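Local structure of probable LRR receptor-like serine/threonine-protein kinase At4g26540 (Arabidopsis thaliana, 5HZ0) at residues Leu66-Asp70 against Asn71-Gly75; Ser221-Thr224 against Thr225-Gly228; Lys368-Phe371 against Gly372-Asn375. The protein acts, through the extracellular leucine-rich repeat domain present here, as a receptor for RGF peptide hormones that maintain the root stem cell niche. The protein carries 5 engineered substitutions. One frame throughout, in Å; residues are numbered along the deposited sequence.

Contact 1 of 3, residues Leu66-Asp70 against Asn71-Gly75; sequences LDLSD and NSLSG
With CG of Asn71 anti to its carbonyl carbon (chi1 -73°), the carboxamide folds back to the carbonyl of Leu68, three residues earlier. ND2 gives a hydrogen bond of 2.6 Å to O of Leu68. The bond is bent, 142° at the hydrogen. The donor stands well above the plane of the Leu68 carbonyl, and O of Leu68 is itself tilted somewhat from the amide plane. Next to this bond the two leucines meet. CD1 of Leu73 packs against CB of Leu68 at 3.8 Å, and it also lies 3.9 Å from O of Leu68. The sequence from Leu66 to Gly75 follows the leucine-rich repeat consensus LxLxxNxLxG, and Asn71 is a rung of the asparagine ladder of that fold. Its ND2 also bonds to Leu44 O and its OD1 to Leu47 N, so both ends of the buried amide reach the preceding repeat. Replacing the amide with the methyl of an alanine is likely to leave Leu44 O, Leu47 N and the Leu68 carbonyl without this partner. Asp67 braces the turn out of the strand. Its OD1 accepts from N of Ser69 at 2.9 Å, an Asx turn, and from OG of Ser69 at 2.7 Å through the syn lone pair. OD2 of Asp70 hydrogen-bonds to Ser46 OG.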
loop_
_atom_site.group_PDB
_atom_site.type_symbol
_atom_site.label_atom_id
_atom_site.label_comp_id
_atom_site.label_asym_id
_atom_site.label_seq_id
_atom_site.Cartn_x
_atom_site.Cartn_y
_atom_site.Cartn_z
ATOM N N LEU A 66 3.420 4.946 40.874
ATOM C CA LEU A 66 4.726 4.390 40.527
ATOM C C LEU A 66 4.858 4.428 39.007
ATOM O O LEU A 66 4.109 3.758 38.306
ATOM C CB LEU A 66 4.862 2.948 41.043
ATOM C CG LEU A 66 6.160 2.168 40.755
ATOM C CD1 LEU A 66 7.370 2.760 41.490
ATOM C CD2 LEU A 66 6.012 0.681 41.098
ATOM N N ASP A 67 5.773 5.239 38.487
ATOM C CA ASP A 67 6.023 5.235 37.052
ATOM C C ASP A 67 7.483 4.909 36.765
ATOM O O ASP A 67 8.378 5.721 37.006
ATOM C CB ASP A 67 5.637 6.575 36.422
ATOM C CG ASP A 67 6.066 6.687 34.968
ATOM O OD1 ASP A 67 6.116 5.660 34.271
ATOM O OD2 ASP A 67 6.355 7.808 34.511
ATOM N N LEU A 68 7.707 3.697 36.275
ATOM C CA LEU A 68 9.021 3.236 35.850
ATOM C C LEU A 68 9.199 3.208 34.332
ATOM O O LEU A 68 10.173 2.653 33.818
ATOM C CB LEU A 68 9.377 1.919 36.529
ATOM C CG LEU A 68 9.515 2.155 38.041
ATOM C CD1 LEU A 68 9.641 0.841 38.805
ATOM C CD2 LEU A 68 10.703 3.060 38.344
ATOM N N SER A 69 8.215 3.760 33.625
ATOM C CA SER A 69 8.116 3.629 32.173
ATOM C C SER A 69 9.268 4.243 31.384
ATOM O O SER A 69 10.006 5.098 31.880
ATOM C CB SER A 69 6.808 4.231 31.665
ATOM O OG SER A 69 6.869 5.646 31.716
ATOM N N ASP A 70 9.409 3.768 30.150
ATOM C CA ASP A 70 10.426 4.242 29.211
ATOM C C ASP A 70 11.855 4.009 29.698
ATOM O O ASP A 70 12.713 4.883 29.587
ATOM C CB ASP A 70 10.207 5.716 28.851
ATOM C CG ASP A 70 10.906 6.104 27.561
ATOM O OD1 ASP A 70 11.222 5.185 26.756
ATOM O OD2 ASP A 70 11.140 7.320 27.356
ATOM N N ASN A 71 12.097 2.820 30.237
ATOM C CA ASN A 71 13.428 2.412 30.646
ATOM C C ASN A 71 13.757 1.090 29.984
ATOM O O ASN A 71 13.044 0.633 29.091
ATOM C CB ASN A 71 13.510 2.238 32.161
ATOM C CG ASN A 71 13.513 3.544 32.897
ATOM O OD1 ASN A 71 14.364 4.394 32.662
ATOM N ND2 ASN A 71 12.547 3.720 33.792
ATOM N N SER A 72 14.876 0.505 30.390
ATOM C CA SER A 72 15.247 -0.836 29.959
ATOM C C SER A 72 14.979 -2.006 30.910
ATOM O O SER A 72 15.480 -3.093 30.677
ATOM C CB SER A 72 16.651 -0.866 29.387
ATOM O OG SER A 72 16.554 -0.665 27.991
ATOM N N LEU A 73 14.239 -1.784 31.991
ATOM C CA LEU A 73 14.078 -2.809 33.035
ATOM C C LEU A 73 13.659 -4.197 32.511
ATOM O O LEU A 73 12.899 -4.312 31.549
ATOM C CB LEU A 73 13.088 -2.328 34.105
ATOM C CG LEU A 73 13.384 -0.912 34.606
ATOM C CD1 LEU A 73 12.166 -0.307 35.300
ATOM C CD2 LEU A 73 14.600 -0.891 35.530
ATOM N N SER A 74 14.185 -5.242 33.150
ATOM C CA SER A 74 13.986 -6.624 32.710
ATOM C C SER A 74 13.412 -7.465 33.834
ATOM O O SER A 74 13.006 -6.943 34.875
ATOM C CB SER A 74 15.307 -7.263 32.253
ATOM O OG SER A 74 16.081 -6.368 31.474
ATOM N N GLY A 75 13.367 -8.773 33.609
ATOM C CA GLY A 75 12.892 -9.696 34.618
ATOM C C GLY A 75 11.397 -9.583 34.783
ATOM O O GLY A 75 10.721 -8.965 33.958
#

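Contact 2 of 3, residues Ser221-Thr224 against Thr225-Gly228; sequences SIPT and TIGG
The pyrrolidine ring of Pro223 has one face turned to Ile226, whose CG1 stands almost directly over CG of the ring at 4.1 Å. On the same side, beyond the rim of the ring, OG1 of Thr225 lies 3.5 Å from CB of Pro223. The ring also touches Ile198 and Asp200 of the preceding repeat. This is the Ile-Pro part of the plant-type leucine-rich repeat consensus, SGxIPxxIGxL, running into a short 3-10 turn away from the parallel strands. Two backbone bonds across the contact shape the turn, each from a backbone N to the carbonyl three residues earlier. N of Ile226 bonds to O of Pro223 at 3.1 Å, and N of Gly227 to O of Thr224 at 2.9 Å. Both donors sit above the carbonyl plane they meet, the first by 53° and the second by 38°. CB of Ile226 rests 3.4 Å from O of Pro223, beside that first bond. N of Gly228 repeats the pattern with O of Thr225. In Thr225 the hydroxyl lies between the backbone N and the carbonyl carbon (chi1 57°), and there OG1 hydrogen-bonds to the backbone O of Asp200.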
loop_
_atom_site.group_PDB
_atom_site.type_symbol
_atom_site.label_atom_id
_atom_site.label_comp_id
_atom_site.label_asym_id
_atom_site.label_seq_id
_atom_site.Cartn_x
_atom_site.Cartn_y
_atom_site.Cartn_z
ATOM N N SER A 221 -21.143 -12.132 11.615
ATOM C CA SER A 221 -21.473 -10.854 11.023
ATOM C C SER A 221 -21.354 -9.700 12.037
ATOM O O SER A 221 -21.116 -9.934 13.224
ATOM C CB SER A 221 -22.891 -10.905 10.470
ATOM O OG SER A 221 -23.755 -11.532 11.387
ATOM N N ILE A 222 -21.537 -8.472 11.550
ATOM C CA ILE A 222 -21.476 -7.263 12.379
ATOM C C ILE A 222 -22.793 -7.128 13.124
ATOM O O ILE A 222 -23.854 -7.003 12.508
ATOM C CB ILE A 222 -21.202 -5.988 11.526
ATOM C CG1 ILE A 222 -19.836 -6.099 10.855
ATOM C CG2 ILE A 222 -21.226 -4.740 12.402
ATOM C CD1 ILE A 222 -19.741 -5.404 9.537
ATOM N N PRO A 223 -22.739 -7.202 14.456
ATOM C CA PRO A 223 -24.000 -7.196 15.202
ATOM C C PRO A 223 -24.824 -5.934 14.968
ATOM O O PRO A 223 -24.322 -4.819 14.985
ATOM C CB PRO A 223 -23.560 -7.321 16.666
ATOM C CG PRO A 223 -22.083 -7.075 16.662
ATOM C CD PRO A 223 -21.587 -7.507 15.316
ATOM N N THR A 224 -26.104 -6.146 14.713
ATOM C CA THR A 224 -27.056 -5.078 14.517
ATOM C C THR A 224 -27.088 -4.099 15.707
ATOM O O THR A 224 -27.279 -2.894 15.526
ATOM C CB THR A 224 -28.445 -5.687 14.285
ATOM O OG1 THR A 224 -28.424 -6.435 13.064
ATOM C CG2 THR A 224 -29.477 -4.604 14.143
ATOM N N THR A 225 -26.865 -4.627 16.907
ATOM C CA THR A 225 -26.868 -3.854 18.132
ATOM C C THR A 225 -25.885 -2.690 18.123
ATOM O O THR A 225 -26.042 -1.736 18.883
ATOM C CB THR A 225 -26.507 -4.716 19.314
ATOM O OG1 THR A 225 -25.229 -5.322 19.072
ATOM C CG2 THR A 225 -27.552 -5.795 19.501
ATOM N N ILE A 226 -24.874 -2.776 17.267
ATOM C CA ILE A 226 -23.906 -1.699 17.136
ATOM C C ILE A 226 -24.569 -0.370 16.708
ATOM O O ILE A 226 -24.051 0.705 16.984
ATOM C CB ILE A 226 -22.709 -2.129 16.244
ATOM C CG1 ILE A 226 -21.789 -3.027 17.061
ATOM C CG2 ILE A 226 -21.913 -0.938 15.736
ATOM C CD1 ILE A 226 -20.328 -2.794 16.800
ATOM N N GLY A 227 -25.750 -0.445 16.108
ATOM C CA GLY A 227 -26.459 0.763 15.708
ATOM C C GLY A 227 -27.142 1.490 16.864
ATOM O O GLY A 227 -27.667 2.589 16.703
ATOM N N GLY A 228 -27.150 0.873 18.038
ATOM C CA GLY A 228 -27.780 1.483 19.192
ATOM C C GLY A 228 -26.743 2.170 20.047
ATOM O O GLY A 228 -27.053 2.649 21.138
#

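Contact 3 of 3, residues Lys368-Phe371 against Gly372-Asn375; sequences KEIF and GLRN. With NAG (2-acetamido-2-deoxy-beta-D-glucopyranose), chain C.
Leu373 bends its side chain back along the turn towards Ile370. Its CG lies anti to the carbonyl carbon (chi1 -59°), and with chi2 extended (165°) both CG and CD1 of Leu373 come 3.4 Å from O of Ile370. CD1 goes on to meet CG1 of Ile370 at 4.3 Å, a modest apolar touch between two buried side chains. Ile370 itself starts out away from Leu373. Phe371 also turns its ring from the residues that follow, and only its CB touches them, near N of Gly372. Ile370 and the ring both pack on Leu379 of strand 378-380, and the ring also on Ile394, so it faces the interior and the next repeat. The backbone is a short 3-10 turn in the loop between strands 361-362 and 378-380 of the leucine-rich repeat solenoid. N of Gly372 bonds to O of Glu369 at 2.9 Å, from well above the carbonyl plane. A weak bond from N of Leu373 to O of Ile370 follows at 3.4 Å. A glycan sugar, NAG, probably linked to Asn396 of the next repeat, lies against this turn; it is part of the receptor and not a bound substrate. Its acetamido methyl C8 sits 3.3 Å from O of Lys368 and 3.6 Å from CA of Glu369. The lack of a side chain at Gly372 lets O7 of the sugar come to 3.8 Å from its CA. Lys368 stretches out, chi2 to chi4 all extended, to a long, weak ion pair with Asp393, which also hydrogen-bonds to the sugar.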
loop_
_atom_site.group_PDB
_atom_site.type_symbol
_atom_site.label_atom_id
_atom_site.label_comp_id
_atom_site.label_asym_id
_atom_site.label_seq_id
_atom_site.Cartn_x
_atom_site.Cartn_y
_atom_site.Cartn_z
ATOM N N LYS A 368 -14.874 16.144 -20.105
ATOM C CA LYS A 368 -13.834 17.163 -20.147
ATOM C C LYS A 368 -13.631 17.780 -18.771
ATOM O O LYS A 368 -12.503 18.074 -18.362
ATOM C CB LYS A 368 -14.219 18.232 -21.181
ATOM C CG LYS A 368 -14.449 17.621 -22.589
ATOM C CD LYS A 368 -14.329 18.668 -23.725
ATOM C CE LYS A 368 -13.830 18.029 -25.037
ATOM N NZ LYS A 368 -13.572 19.054 -26.103
ATOM N N GLU A 369 -14.729 17.921 -18.040
ATOM C CA GLU A 369 -14.726 18.684 -16.804
ATOM C C GLU A 369 -13.830 18.063 -15.743
ATOM O O GLU A 369 -13.284 18.757 -14.904
ATOM C CB GLU A 369 -16.161 18.897 -16.281
ATOM C CG GLU A 369 -17.070 19.673 -17.236
ATOM C CD GLU A 369 -17.812 18.776 -18.231
ATOM O OE1 GLU A 369 -17.327 17.658 -18.538
ATOM O OE2 GLU A 369 -18.896 19.188 -18.705
ATOM N N ILE A 370 -13.654 16.756 -15.790
ATOM C CA ILE A 370 -12.823 16.095 -14.797
ATOM C C ILE A 370 -11.376 16.587 -14.872
ATOM O O ILE A 370 -10.659 16.592 -13.874
ATOM C CB ILE A 370 -12.924 14.559 -14.913
ATOM C CG1 ILE A 370 -13.427 13.970 -13.597
ATOM C CG2 ILE A 370 -11.596 13.939 -15.295
ATOM C CD1 ILE A 370 -14.872 14.302 -13.286
ATOM N N PHE A 371 -10.968 17.044 -16.051
ATOM C CA PHE A 371 -9.607 17.539 -16.244
ATOM C C PHE A 371 -9.465 18.991 -15.752
ATOM O O PHE A 371 -8.369 19.558 -15.729
ATOM C CB PHE A 371 -9.192 17.408 -17.718
ATOM C CG PHE A 371 -8.936 15.980 -18.160
ATOM C CD1 PHE A 371 -7.788 15.303 -17.753
ATOM C CD2 PHE A 371 -9.823 15.327 -18.999
ATOM C CE1 PHE A 371 -7.539 14.005 -18.165
ATOM C CE2 PHE A 371 -9.574 14.021 -19.418
ATOM C CZ PHE A 371 -8.432 13.363 -18.997
ATOM N N GLY A 372 -10.583 19.588 -15.352
ATOM C CA GLY A 372 -10.567 20.918 -14.770
ATOM C C GLY A 372 -10.152 20.911 -13.306
ATOM O O GLY A 372 -9.952 21.968 -12.706
ATOM N N LEU A 373 -10.023 19.723 -12.715
ATOM C CA LEU A 373 -9.620 19.650 -11.317
ATOM C C LEU A 373 -8.149 20.065 -11.177
ATOM O O LEU A 373 -7.263 19.505 -11.832
ATOM C CB LEU A 373 -9.898 18.261 -10.735
ATOM C CG LEU A 373 -11.378 17.843 -10.814
ATOM C CD1 LEU A 373 -11.576 16.355 -10.566
ATOM C CD2 LEU A 373 -12.216 18.639 -9.842
ATOM N N ARG A 374 -7.905 21.084 -10.352
ATOM C CA ARG A 374 -6.571 21.667 -10.238
ATOM C C ARG A 374 -5.745 20.922 -9.203
ATOM O O ARG A 374 -4.522 21.064 -9.139
ATOM C CB ARG A 374 -6.657 23.169 -9.915
ATOM C CG ARG A 374 -7.122 24.032 -11.100
ATOM C CD ARG A 374 -7.325 25.512 -10.742
ATOM N NE ARG A 374 -6.236 26.057 -9.933
ATOM C CZ ARG A 374 -6.338 26.334 -8.636
ATOM N NH1 ARG A 374 -7.485 26.130 -8.002
ATOM N NH2 ARG A 374 -5.297 26.816 -7.975
ATOM N N ASN A 375 -6.427 20.160 -8.360
ATOM C CA ASN A 375 -5.743 19.307 -7.388
ATOM C C ASN A 375 -5.632 17.789 -7.664
ATOM O O ASN A 375 -5.132 17.045 -6.827
ATOM C CB ASN A 375 -6.192 19.627 -5.960
ATOM C CG ASN A 375 -5.273 20.620 -5.287
ATOM O OD1 ASN A 375 -5.723 21.567 -4.629
ATOM N ND2 ASN A 375 -3.968 20.409 -5.446
HETATM C C1 NAG C . -9.615 24.409 -19.845
HETATM C C2 NAG C . -11.126 24.469 -19.631
HETATM C C3 NAG C . -11.841 25.233 -20.741
HETATM C C4 NAG C . -11.166 26.588 -20.928
HETATM C C5 NAG C . -9.687 26.343 -21.215
HETATM C C6 NAG C . -8.950 27.635 -21.560
HETATM C C7 NAG C . -12.153 22.670 -18.380
HETATM C C8 NAG C . -12.819 21.323 -18.411
HETATM N N2 NAG C . -11.684 23.136 -19.532
HETATM O O3 NAG C . -13.222 25.353 -20.439
HETATM O O4 NAG C . -11.741 27.317 -21.991
HETATM O O5 NAG C . -9.079 25.689 -20.119
HETATM O O6 NAG C . -9.473 28.713 -20.810
HETATM O O7 NAG C . -12.050 23.285 -17.324
#

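How the contacts relate
From the N terminus the three contacts come in series. None nests in or crosses another. Contact 1 turns the chain out of strand 65-67, early in the solenoid, and ties that repeat to the strand and loop before it. Contact 2 lies further on, in the loop between strands 210-212 and 234-236, and its turn leans on the preceding loop. Contact 3 closes the corresponding kind of turn between strands 361-362 and 378-380. Centres are about 40 Å apart from contact 1 to contact 2 and again from contact 2 to contact 3. Contacts 1 and 3 lie on opposite sides of the chain's centre, about 55 Å apart between centres.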